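Local coordinates for protein putative peptidase (Chlamydophila abortus, PDB 3CE2) that probably acts as a zinc-dependent oligopeptidase of the M3B family that degrades a variety of small bioactive peptides, at residues S16-P20 and Q21-D25; L70-L73 and T74-S78; S134-A137 and Q138-A142; S186-D190 and S191-F195; N245-N248 and G249-A253. All coordinates share one frame; numbering follows the deposited sequence.

Contact 1: residues S16-P20 and Q21-D25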
loop_
_atom_site.group_PDB
_atom_site.type_symbol
_atom_site.label_atom_id
_atom_site.label_comp_id
_atom_site.label_asym_id
_atom_site.label_seq_id
_atom_site.Cartn_x
_atom_site.Cartn_y
_atom_site.Cartn_z
ATOM N N SER A 16 -22.413 -17.648 15.294
ATOM C CA SER A 16 -22.820 -19.048 15.343
ATOM C C SER A 16 -24.154 -19.327 14.651
ATOM O O SER A 16 -24.487 -20.477 14.394
ATOM C CB SER A 16 -22.825 -19.558 16.782
ATOM O OG SER A 16 -23.883 -18.964 17.510
ATOM N N GLU A 17 -24.904 -18.280 14.332
ATOM C CA GLU A 17 -26.164 -18.454 13.622
ATOM C C GLU A 17 -26.026 -18.179 12.124
ATOM O O GLU A 17 -27.014 -18.159 11.398
ATOM C CB GLU A 17 -27.258 -17.564 14.241
ATOM C CG GLU A 17 -27.773 -18.053 15.624
ATOM C CD GLU A 17 -28.680 -17.028 16.352
ATOM O OE1 GLU A 17 -28.951 -17.236 17.571
ATOM O OE2 GLU A 17 -29.123 -16.026 15.715
ATOM N N ILE A 18 -24.801 -17.958 11.661
ATOM C CA ILE A 18 -24.568 -17.617 10.258
ATOM C C ILE A 18 -24.420 -18.916 9.492
ATOM O O ILE A 18 -23.710 -19.822 9.934
ATOM C CB ILE A 18 -23.302 -16.728 10.068
ATOM C CG1 ILE A 18 -23.406 -15.455 10.917
ATOM C CG2 ILE A 18 -23.124 -16.327 8.605
ATOM C CD1 ILE A 18 -24.550 -14.544 10.501
ATOM N N SER A 19 -25.114 -19.021 8.365
ATOM C CA SER A 19 -25.064 -20.247 7.582
ATOM C C SER A 19 -23.730 -20.324 6.843
ATOM O O SER A 19 -23.296 -19.345 6.232
ATOM C CB SER A 19 -26.247 -20.342 6.613
ATOM O OG SER A 19 -25.983 -19.642 5.411
ATOM N N PRO A 20 -23.069 -21.492 6.919
ATOM C CA PRO A 20 -21.709 -21.727 6.408
ATOM C C PRO A 20 -21.506 -21.490 4.901
ATOM O O PRO A 20 -20.367 -21.350 4.459
ATOM C CB PRO A 20 -21.450 -23.193 6.762
ATOM C CG PRO A 20 -22.812 -23.784 6.977
ATOM C CD PRO A 20 -23.638 -22.694 7.547
ATOM N N GLN A 21 -22.582 -21.430 4.125
ATOM C CA GLN A 21 -22.467 -21.062 2.713
ATOM C C GLN A 21 -22.165 -19.567 2.560
ATOM O O GLN A 21 -21.844 -19.075 1.490
ATOM C CB GLN A 21 -23.737 -21.447 1.936
ATOM C CG GLN A 21 -25.018 -21.452 2.784
ATOM C CD GLN A 21 -26.279 -21.160 1.965
ATOM O OE1 GLN A 21 -26.206 -20.892 0.763
ATOM N NE2 GLN A 21 -27.439 -21.198 2.623
ATOM N N ASP A 22 -22.255 -18.834 3.650
ATOM C CA ASP A 22 -21.968 -17.424 3.598
ATOM C C ASP A 22 -20.554 -17.149 4.097
ATOM O O ASP A 22 -20.071 -16.023 4.059
ATOM C CB ASP A 22 -23.011 -16.675 4.414
ATOM C CG ASP A 22 -24.356 -16.626 3.718
ATOM O OD1 ASP A 22 -24.418 -17.005 2.524
ATOM O OD2 ASP A 22 -25.342 -16.198 4.359
ATOM N N CYS A 23 -19.882 -18.203 4.525
ATOM C CA CYS A 23 -18.602 -18.071 5.171
ATOM C C CYS A 23 -17.493 -18.711 4.377
ATOM O O CYS A 23 -17.727 -19.588 3.556
ATOM C CB CYS A 23 -18.657 -18.714 6.557
ATOM S SG CYS A 23 -20.093 -18.172 7.446
ATOM N N TRP A 24 -16.280 -18.264 4.642
ATOM C CA TRP A 24 -15.163 -18.887 4.042
ATOM C C TRP A 24 -15.007 -20.253 4.682
ATOM O O TRP A 24 -15.514 -20.497 5.787
ATOM C CB TRP A 24 -13.891 -18.045 4.180
ATOM C CG TRP A 24 -13.586 -17.535 5.535
ATOM C CD1 TRP A 24 -13.896 -18.113 6.734
ATOM C CD2 TRP A 24 -12.864 -16.338 5.840
ATOM N NE1 TRP A 24 -13.425 -17.341 7.765
ATOM C CE2 TRP A 24 -12.792 -16.242 7.245
ATOM C CE3 TRP A 24 -12.279 -15.332 5.057
ATOM C CZ2 TRP A 24 -12.156 -15.178 7.889
ATOM C CZ3 TRP A 24 -11.642 -14.277 5.697
ATOM C CH2 TRP A 24 -11.586 -14.210 7.099
ATOM N N ASP A 25 -14.324 -21.137 3.946
ATOM C CA ASP A 25 -14.038 -22.498 4.364
ATOM C C ASP A 25 -12.555 -22.628 4.648
ATOM O O ASP A 25 -11.727 -22.737 3.730
ATOM C CB ASP A 25 -14.463 -23.494 3.282
ATOM C CG ASP A 25 -14.007 -24.930 3.585
ATOM O OD1 ASP A 25 -13.589 -25.233 4.721
ATOM O OD2 ASP A 25 -14.069 -25.768 2.670
#
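The hydroxyl of S19 stands over one face of the D22 carboxylate, its OG 3.7 Å from OD2, and the carbonyl oxygen of S19 lies on the same side, displaced toward D22 CB. The amide of Q21 is met differently: S19 OG is well out of its plane, on the side of CG and NE2, and 3.3 Å from CG. D22 N donates to S19 O over 2.8 Å, tilted 32° from the carbonyl plane. C23 N reaches P20 O at 3.2 Å from above the plane, away from either lone pair. Both bonds span three residues, so the chain makes two overlapping type I beta-turns. P20 suits the first corner: its ring fixes phi near the value the turn needs, and the N-H it lacks is not called on here. Beside the turn, I18 CG2 packs against C23 SG at 3.7 Å; the sulfur is set beside its own backbone N (chi1 -48°), which brings it to the methyl. Beyond the turn, the peptide oxygen of Q21 is hydrogen-bonded to K364 NZ, and D22 OD1 forms a long, weak ion pair with the same amine. The polar groups therefore gather at a surface corner, where the lysine would probably help offset the carboxylate's negative charge, while sulfur and methyl make one apolar contact beside the turn.

Contact 2: residues L70-L73 and T74-S78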
loop_
_atom_site.group_PDB
_atom_site.type_symbol
_atom_site.label_atom_id
_atom_site.label_comp_id
_atom_site.label_asym_id
_atom_site.label_seq_id
_atom_site.Cartn_x
_atom_site.Cartn_y
_atom_site.Cartn_z
ATOM N N LEU A 70 22.641 -24.006 3.135
ATOM C CA LEU A 70 21.462 -24.541 2.496
ATOM C C LEU A 70 20.620 -25.239 3.547
ATOM O O LEU A 70 19.401 -25.131 3.555
ATOM C CB LEU A 70 21.824 -25.507 1.379
ATOM C CG LEU A 70 20.640 -26.412 1.016
ATOM C CD1 LEU A 70 19.612 -25.677 0.161
ATOM C CD2 LEU A 70 21.122 -27.629 0.309
ATOM N N SER A 71 21.281 -25.956 4.439
ATOM C CA SER A 71 20.586 -26.630 5.523
ATOM C C SER A 71 19.817 -25.644 6.430
ATOM O O SER A 71 18.648 -25.871 6.752
ATOM C CB SER A 71 21.579 -27.430 6.352
ATOM O OG SER A 71 20.891 -28.137 7.361
ATOM N N LEU A 72 20.487 -24.564 6.834
ATOM C CA LEU A 72 19.879 -23.476 7.593
ATOM C C LEU A 72 18.597 -22.922 6.949
ATOM O O LEU A 72 17.504 -23.004 7.536
ATOM C CB LEU A 72 20.891 -22.356 7.745
ATOM C CG LEU A 72 20.341 -21.084 8.358
ATOM C CD1 LEU A 72 19.612 -21.439 9.627
ATOM C CD2 LEU A 72 21.474 -20.105 8.649
ATOM N N LEU A 73 18.741 -22.368 5.745
ATOM C CA LEU A 73 17.616 -21.840 4.987
ATOM C C LEU A 73 16.490 -22.869 4.909
ATOM O O LEU A 73 15.339 -22.563 5.176
ATOM C CB LEU A 73 18.056 -21.485 3.567
ATOM C CG LEU A 73 19.176 -20.468 3.411
ATOM C CD1 LEU A 73 19.404 -20.181 1.946
ATOM C CD2 LEU A 73 18.858 -19.172 4.156
ATOM N N THR A 74 16.837 -24.086 4.521
ATOM C CA THR A 74 15.880 -25.148 4.313
ATOM C C THR A 74 15.009 -25.328 5.551
ATOM O O THR A 74 13.792 -25.539 5.473
ATOM C CB THR A 74 16.650 -26.465 3.985
ATOM O OG1 THR A 74 17.021 -26.438 2.602
ATOM C CG2 THR A 74 15.818 -27.718 4.248
ATOM N N THR A 75 15.657 -25.225 6.695
ATOM C CA THR A 75 15.047 -25.579 7.943
ATOM C C THR A 75 14.260 -24.415 8.467
ATOM O O THR A 75 13.209 -24.598 9.072
ATOM C CB THR A 75 16.116 -25.953 8.965
ATOM O OG1 THR A 75 16.644 -27.240 8.622
ATOM C CG2 THR A 75 15.526 -25.996 10.350
ATOM N N LEU A 76 14.754 -23.211 8.226
ATOM C CA LEU A 76 14.032 -22.084 8.724
ATOM C C LEU A 76 12.819 -21.782 7.847
ATOM O O LEU A 76 11.753 -21.442 8.367
ATOM C CB LEU A 76 14.951 -20.897 9.022
ATOM C CG LEU A 76 15.369 -19.864 8.006
ATOM C CD1 LEU A 76 14.235 -18.877 7.832
ATOM C CD2 LEU A 76 16.581 -19.157 8.546
ATOM N N PHE A 77 12.946 -21.965 6.536
ATOM C CA PHE A 77 11.782 -21.804 5.658
ATOM C C PHE A 77 10.686 -22.808 5.987
ATOM O O PHE A 77 9.508 -22.552 5.776
ATOM C CB PHE A 77 12.158 -21.912 4.179
ATOM C CG PHE A 77 12.998 -20.768 3.688
ATOM C CD1 PHE A 77 12.897 -19.507 4.282
ATOM C CD2 PHE A 77 13.889 -20.941 2.638
ATOM C CE1 PHE A 77 13.678 -18.420 3.831
ATOM C CE2 PHE A 77 14.673 -19.873 2.184
ATOM C CZ PHE A 77 14.560 -18.606 2.780
ATOM N N SER A 78 11.083 -23.955 6.508
ATOM C CA SER A 78 10.151 -25.029 6.753
ATOM C C SER A 78 9.306 -24.696 7.978
ATOM O O SER A 78 8.087 -24.858 7.964
ATOM C CB SER A 78 10.924 -26.322 7.003
ATOM O OG SER A 78 10.099 -27.434 6.737
#
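L70 and T74, S71 and T75, L72 and L76, and L73 and F77 are successive i to i+4 pairs in two turns of alpha-helix within helix 66-96, each joined by a backbone bond; that of F77 N to L73 O, 2.8 Å, is nearly straight at 170°, while that of T75 N to S71 O is weak. The two threonines add a bond apiece. T74 OG1 lies beside its own backbone N (chi1 -81°), which turns it back up the helix to L70 O at 2.9 Å. This oxygen is thus held twice, by T74 N and by the hydroxyl, which reach it from opposite faces of its plane. T75 repeats the device with OG1 3.1 Å from S71 O. Threonine suits both places in that its hydroxyl is satisfied within the helix, by the carbonyl four residues back. L72, L73, L76 and F77 are the buried residues. L72 and L76 run at a slant to one another and meet through CD1 and CD2, 3.9 Å apart. L73 packs on Y151 and L152 of helix 149-156, and F77 meets Y151 edge-to-face. On H420, from another part of the chain, the F77 ring lies with its plane nearly parallel to that of the imidazole. Within the helix itself, L73 O sits oblique to the F77 ring, and L73 CB lies 4.0 Å from CE2.

Contact 3: residues S134-A137 and Q138-A142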
loop_
_atom_site.group_PDB
_atom_site.type_symbol
_atom_site.label_atom_id
_atom_site.label_comp_id
_atom_site.label_asym_id
_atom_site.label_seq_id
_atom_site.Cartn_x
_atom_site.Cartn_y
_atom_site.Cartn_z
ATOM N N SER A 134 34.478 -12.595 -0.675
ATOM C CA SER A 134 34.815 -13.851 -1.295
ATOM C C SER A 134 33.758 -14.921 -0.997
ATOM O O SER A 134 33.258 -15.582 -1.915
ATOM C CB SER A 134 36.198 -14.299 -0.823
ATOM O OG SER A 134 36.256 -15.716 -0.766
ATOM N N LEU A 135 33.429 -15.081 0.285
ATOM C CA LEU A 135 32.344 -15.970 0.712
ATOM C C LEU A 135 30.981 -15.605 0.129
ATOM O O LEU A 135 30.215 -16.488 -0.285
ATOM C CB LEU A 135 32.241 -15.971 2.230
ATOM C CG LEU A 135 33.254 -16.929 2.830
ATOM C CD1 LEU A 135 33.114 -17.008 4.345
ATOM C CD2 LEU A 135 33.031 -18.273 2.177
ATOM N N ILE A 136 30.669 -14.307 0.123
ATOM C CA ILE A 136 29.454 -13.834 -0.503
ATOM C C ILE A 136 29.422 -14.454 -1.908
ATOM O O ILE A 136 28.465 -15.153 -2.271
ATOM C CB ILE A 136 29.398 -12.268 -0.580
ATOM C CG1 ILE A 136 29.343 -11.595 0.812
ATOM C CG2 ILE A 136 28.256 -11.790 -1.469
ATOM C CD1 ILE A 136 28.482 -12.286 1.801
ATOM N N ALA A 137 30.481 -14.227 -2.691
ATOM C CA ALA A 137 30.484 -14.682 -4.090
ATOM C C ALA A 137 30.438 -16.198 -4.187
ATOM O O ALA A 137 29.777 -16.741 -5.073
ATOM C CB ALA A 137 31.653 -14.094 -4.894
ATOM N N GLN A 138 31.090 -16.889 -3.259
ATOM C CA GLN A 138 31.028 -18.341 -3.267
ATOM C C GLN A 138 29.595 -18.822 -3.119
ATOM O O GLN A 138 29.197 -19.791 -3.767
ATOM C CB GLN A 138 31.899 -18.948 -2.186
ATOM C CG GLN A 138 31.670 -20.447 -1.990
ATOM C CD GLN A 138 32.253 -20.977 -0.649
ATOM O OE1 GLN A 138 33.373 -20.612 -0.244
ATOM N NE2 GLN A 138 31.485 -21.839 0.039
ATOM N N HIS A 139 28.819 -18.140 -2.276
ATOM C CA HIS A 139 27.439 -18.542 -2.020
ATOM C C HIS A 139 26.511 -18.169 -3.170
ATOM O O HIS A 139 25.585 -18.920 -3.500
ATOM C CB HIS A 139 26.920 -17.911 -0.739
ATOM C CG HIS A 139 27.457 -18.542 0.500
ATOM N ND1 HIS A 139 27.521 -19.908 0.667
ATOM C CD2 HIS A 139 27.953 -17.997 1.636
ATOM C CE1 HIS A 139 28.041 -20.177 1.853
ATOM N NE2 HIS A 139 28.305 -19.033 2.461
ATOM N N LEU A 140 26.741 -17.005 -3.766
ATOM C CA LEU A 140 25.932 -16.578 -4.899
ATOM C C LEU A 140 26.229 -17.441 -6.131
ATOM O O LEU A 140 25.464 -17.434 -7.088
ATOM C CB LEU A 140 26.152 -15.095 -5.206
ATOM C CG LEU A 140 25.681 -14.248 -4.030
ATOM C CD1 LEU A 140 25.785 -12.761 -4.339
ATOM C CD2 LEU A 140 24.249 -14.623 -3.673
ATOM N N SER A 141 27.328 -18.193 -6.070
ATOM C CA SER A 141 27.762 -19.095 -7.140
ATOM C C SER A 141 27.406 -20.540 -6.882
ATOM O O SER A 141 27.454 -21.350 -7.789
ATOM C CB SER A 141 29.272 -19.074 -7.219
ATOM O OG SER A 141 29.654 -18.060 -8.091
ATOM N N ALA A 142 27.125 -20.893 -5.634
ATOM C CA ALA A 142 26.937 -22.297 -5.314
ATOM C C ALA A 142 25.585 -22.773 -5.845
ATOM O O ALA A 142 24.583 -22.083 -5.698
ATOM C CB ALA A 142 27.076 -22.533 -3.820
#
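L135, I136 and A137 are followed one turn later by H139, L140 and S141 in the last turns of helix 133-141, a short alpha-helix that ends at the surface. Backbone bonds come first. Q138 N to S134 O, H139 N to L135 O and L140 N to I136 O are sound i to i+4 bonds, each 2.9 Å long, and the last is nearly aligned with its C=O. The next one, S141 N to A137 O, is weak, its angle at the hydrogen only 123°, and A142 already has a non-helical backbone. Apolar packing forms a second group. I136 and L140 lie side by side, pointing the same way, with CG2 of the isoleucine 3.9 Å from CD1 of the leucine; both rest on F156 of helix 149-156, which suits their branched aliphatic ends. L135 and Q138 also run alongside each other, in plain van der Waals approach between CD2 of the leucine and OE1 of the amide, whose NE2 makes weak bonds to S66 OG and D64 O. Polar side-chain bonding is the third group, and H139 carries it. Its buried ring is fixed at both nitrogens: NE2 donates to the carbonyl of L63, and ND1 is hydrogen-bonded to S66 OG. Histidine suits the spot because one flat ring can satisfy two polar partners and still pack on L69 and L145. On the helix side, CD2 of that ring lies 3.3 Å from L135 O.

Contact 4: residues S186-D190 and S191-F195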
loop_
_atom_site.group_PDB
_atom_site.type_symbol
_atom_site.label_atom_id
_atom_site.label_comp_id
_atom_site.label_asym_id
_atom_site.label_seq_id
_atom_site.Cartn_x
_atom_site.Cartn_y
_atom_site.Cartn_z
ATOM N N SER A 186 2.072 12.846 16.892
ATOM C CA SER A 186 0.737 12.236 16.956
ATOM C C SER A 186 -0.094 12.771 18.077
ATOM O O SER A 186 -1.286 13.020 17.895
ATOM C CB SER A 186 0.783 10.718 17.049
ATOM O OG SER A 186 1.504 10.212 15.950
ATOM N N SER A 187 0.513 12.941 19.247
ATOM C CA SER A 187 -0.270 13.432 20.365
ATOM C C SER A 187 -0.800 14.829 20.033
ATOM O O SER A 187 -1.939 15.149 20.372
ATOM C CB SER A 187 0.509 13.405 21.686
ATOM O OG SER A 187 1.893 13.545 21.457
ATOM N N LEU A 188 -0.003 15.649 19.344
ATOM C CA LEU A 188 -0.474 17.000 18.970
ATOM C C LEU A 188 -1.536 16.952 17.889
ATOM O O LEU A 188 -2.610 17.558 18.007
ATOM C CB LEU A 188 0.657 17.868 18.462
ATOM C CG LEU A 188 1.615 18.338 19.531
ATOM C CD1 LEU A 188 2.867 18.815 18.837
ATOM C CD2 LEU A 188 1.017 19.428 20.349
ATOM N N SER A 189 -1.218 16.222 16.833
ATOM C CA SER A 189 -2.045 16.217 15.659
ATOM C C SER A 189 -3.366 15.521 15.914
ATOM O O SER A 189 -4.412 16.037 15.565
ATOM C CB SER A 189 -1.331 15.519 14.526
ATOM O OG SER A 189 -2.091 15.722 13.369
ATOM N N ASP A 190 -3.316 14.356 16.541
ATOM C CA ASP A 190 -4.502 13.543 16.714
ATOM C C ASP A 190 -5.287 13.824 17.984
ATOM O O ASP A 190 -6.487 13.572 18.012
ATOM C CB ASP A 190 -4.134 12.066 16.635
ATOM C CG ASP A 190 -3.483 11.714 15.306
ATOM O OD1 ASP A 190 -3.697 12.462 14.317
ATOM O OD2 ASP A 190 -2.734 10.718 15.251
ATOM N N SER A 191 -4.642 14.362 19.020
ATOM C CA SER A 191 -5.298 14.446 20.335
ATOM C C SER A 191 -5.399 15.814 20.961
ATOM O O SER A 191 -6.471 16.192 21.404
ATOM C CB SER A 191 -4.652 13.505 21.365
ATOM O OG SER A 191 -4.704 12.156 20.934
ATOM N N GLU A 192 -4.293 16.544 21.036
ATOM C CA GLU A 192 -4.236 17.671 21.965
ATOM C C GLU A 192 -4.514 19.025 21.361
ATOM O O GLU A 192 -5.144 19.875 21.983
ATOM C CB GLU A 192 -2.932 17.644 22.757
ATOM C CG GLU A 192 -2.788 16.300 23.419
ATOM C CD GLU A 192 -1.817 16.276 24.565
ATOM O OE1 GLU A 192 -0.636 16.609 24.332
ATOM O OE2 GLU A 192 -2.236 15.881 25.685
ATOM N N ILE A 193 -4.066 19.253 20.141
ATOM C CA ILE A 193 -4.408 20.526 19.541
ATOM C C ILE A 193 -5.919 20.520 19.383
ATOM O O ILE A 193 -6.480 19.540 18.943
ATOM C CB ILE A 193 -3.680 20.740 18.222
ATOM C CG1 ILE A 193 -2.160 20.685 18.475
ATOM C CG2 ILE A 193 -4.098 22.066 17.597
ATOM C CD1 ILE A 193 -1.307 21.026 17.256
ATOM N N PRO A 194 -6.590 21.594 19.787
ATOM C CA PRO A 194 -8.047 21.566 19.670
ATOM C C PRO A 194 -8.545 21.787 18.238
ATOM O O PRO A 194 -7.980 22.588 17.480
ATOM C CB PRO A 194 -8.506 22.728 20.560
ATOM C CG PRO A 194 -7.229 23.354 21.154
ATOM C CD PRO A 194 -6.085 22.865 20.333
ATOM N N PHE A 195 -9.599 21.065 17.879
ATOM C CA PHE A 195 -10.252 21.270 16.612
ATOM C C PHE A 195 -11.187 22.459 16.690
ATOM O O PHE A 195 -11.560 22.891 17.783
ATOM C CB PHE A 195 -11.019 20.030 16.221
ATOM C CG PHE A 195 -10.146 18.908 15.773
ATOM C CD1 PHE A 195 -9.728 18.830 14.460
ATOM C CD2 PHE A 195 -9.737 17.929 16.667
ATOM C CE1 PHE A 195 -8.911 17.793 14.035
ATOM C CE2 PHE A 195 -8.925 16.881 16.252
ATOM C CZ PHE A 195 -8.515 16.809 14.928
#
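L188 meets I193 from its first side-chain atom onward. Its CB lies 3.9 Å from I193 CD1 and 4.0 Å from CG1. CG sits beside the backbone N (chi1 -73°), which directs the forked end past the isoleucine; from there CD2 comes to 3.9 Å from I193 CG1, while CD1 turns to L246 of helix 240-260. The two side chains meet at a slant, and two branched aliphatic residues suit an apolar site packed by methyl and methylene groups. The backbone explains the pairing of residues five apart. Helix 180-192 ends in a wide, pi-type turn: E192 N binds S187 O at 2.8 Å, and I193 N binds L188 O at 3.1 Å, lying in the carbonyl plane on a lone pair. S191 N also reaches S187 O, but weakly. I193 is the first residue to leave helical angles, with psi 133°, and P194 continues the extended course. F195 then folds back: its CE2 lies 4.5 Å from D190 O, which is near the ring plane, at its edge. The helix end is held on several sides. L188 packs on T242 and I193 on F243, both of helix 240-260; S189 OG is hydrogen-bonded to Y236 OH of helix 222-237. F195, which lies just before strand 197-199, forms a cation-pi contact with R235 of helix 222-237 and an edge-to-face contact with H210 of helix 210-217.

Contact 5: residues N245-N248 and G249-A253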
loop_
_atom_site.group_PDB
_atom_site.type_symbol
_atom_site.label_atom_id
_atom_site.label_comp_id
_atom_site.label_asym_id
_atom_site.label_seq_id
_atom_site.Cartn_x
_atom_site.Cartn_y
_atom_site.Cartn_z
ATOM N N ASN A 245 9.806 22.029 13.974
ATOM C CA ASN A 245 10.844 21.396 14.786
ATOM C C ASN A 245 10.778 19.892 14.687
ATOM O O ASN A 245 11.798 19.215 14.518
ATOM C CB ASN A 245 10.706 21.781 16.253
ATOM C CG ASN A 245 11.236 23.143 16.525
ATOM O OD1 ASN A 245 12.142 23.593 15.847
ATOM N ND2 ASN A 245 10.667 23.821 17.503
ATOM N N LEU A 246 9.564 19.367 14.822
ATOM C CA LEU A 246 9.394 17.942 14.920
ATOM C C LEU A 246 9.753 17.309 13.591
ATOM O O LEU A 246 10.345 16.254 13.543
ATOM C CB LEU A 246 7.976 17.593 15.351
ATOM C CG LEU A 246 7.551 17.874 16.802
ATOM C CD1 LEU A 246 6.067 17.625 16.909
ATOM C CD2 LEU A 246 8.292 17.006 17.816
ATOM N N LEU A 247 9.423 17.964 12.498
ATOM C CA LEU A 247 9.716 17.385 11.189
ATOM C C LEU A 247 11.208 17.482 10.884
ATOM O O LEU A 247 11.817 16.504 10.462
ATOM C CB LEU A 247 8.881 18.065 10.116
ATOM C CG LEU A 247 9.005 17.502 8.709
ATOM C CD1 LEU A 247 8.571 16.034 8.649
ATOM C CD2 LEU A 247 8.170 18.377 7.769
ATOM N N ASN A 248 11.801 18.653 11.121
ATOM C CA ASN A 248 13.251 18.786 11.090
ATOM C C ASN A 248 13.903 17.652 11.831
ATOM O O ASN A 248 14.867 17.089 11.353
ATOM C CB ASN A 248 13.708 20.090 11.731
ATOM C CG ASN A 248 15.211 20.355 11.530
ATOM O OD1 ASN A 248 15.669 20.679 10.424
ATOM N ND2 ASN A 248 15.973 20.234 12.602
ATOM N N GLY A 249 13.383 17.324 13.011
ATOM C CA GLY A 249 13.937 16.226 13.803
ATOM C C GLY A 249 13.900 14.884 13.081
ATOM O O GLY A 249 14.902 14.195 13.017
ATOM N N LYS A 250 12.735 14.502 12.565
ATOM C CA LYS A 250 12.588 13.290 11.771
ATOM C C LYS A 250 13.582 13.296 10.600
ATOM O O LYS A 250 14.391 12.375 10.436
ATOM C CB LYS A 250 11.155 13.173 11.236
ATOM C CG LYS A 250 10.833 11.863 10.525
ATOM C CD LYS A 250 10.678 10.711 11.510
ATOM C CE LYS A 250 10.773 9.347 10.817
ATOM N NZ LYS A 250 11.334 8.336 11.760
ATOM N N ILE A 251 13.539 14.340 9.788
ATOM C CA ILE A 251 14.424 14.363 8.651
ATOM C C ILE A 251 15.891 14.246 9.065
ATOM O O ILE A 251 16.666 13.572 8.389
ATOM C CB ILE A 251 14.257 15.615 7.824
ATOM C CG1 ILE A 251 12.806 15.794 7.356
ATOM C CG2 ILE A 251 15.265 15.626 6.675
ATOM C CD1 ILE A 251 12.114 14.579 6.752
ATOM N N GLN A 252 16.283 14.902 10.154
ATOM C CA GLN A 252 17.660 14.798 10.628
ATOM C C GLN A 252 17.923 13.375 11.102
ATOM O O GLN A 252 19.044 12.880 11.033
ATOM C CB GLN A 252 17.953 15.779 11.765
ATOM C CG GLN A 252 18.299 17.218 11.338
ATOM C CD GLN A 252 19.465 17.309 10.313
ATOM O OE1 GLN A 252 20.520 16.646 10.442
ATOM N NE2 GLN A 252 19.271 18.145 9.301
ATOM N N ALA A 253 16.889 12.701 11.581
ATOM C CA ALA A 253 17.036 11.295 11.925
ATOM C C ALA A 253 17.454 10.490 10.688
ATOM O O ALA A 253 18.416 9.726 10.734
ATOM C CB ALA A 253 15.761 10.757 12.517
#
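N248 swings its amide away from its own backbone N (chi1 -172°) to run alongside Q252, whose CG lies beside its backbone N and whose chain bends at the next bond (chi2 -54°). The two side chains point the same way with their amide planes 39° apart, and they touch through N248 ND2 and Q252 CG, 4.0 Å from each other. The amides do not bond to each other; asparagine suits the place because its amide oxygen, OD1, can accept the N-H of L492, in the loop after helix 451-487, while ND2 lies by Q252. On the neighbouring flank, L247 and I251 bring their CD1 atoms to 4.3 Å, a loose apolar contact of branched residues. L247 packs on W523 and Y531, I251 on I482, H483 and A486. The backbone runs as regular alpha-helix through G249, whose N is 2.9 Å from N245 O, and I251 N meets L247 O at 2.8 Å almost in line. K250, bonded through its N to L246 O, has a bent side chain that leads away from the turn; it also touches S182 of helix 180-192. These are i to i+4 pairs within one long helix, whose flanks pack on helices 451-487 and 180-192 of this mostly helical protein. Helix 451-487 carries H484, a zinc ligand whose side chain is about 9 Å from that of I251.

Overall arrangement
All five contacts are local and follow in series along the chain, so none encloses or crosses another. Contact 1 shapes a surface turn ahead of helix 33-42, about 20 Å at nearest atoms from contact 2. Contacts 2 and 3, with centres 18 Å apart, do not touch, but H139 and A142 of contact 3 rest on the first turns of helix 66-96, and both contacts lean on helix 149-156. Contacts 4 and 5 are also 18 Å apart between centres and touch through L188 and L246, joining the end of helix 180-192 to helix 240-260. The centres of contacts 1 and 5 are 50 Å apart, on opposite sides of the chain's centre.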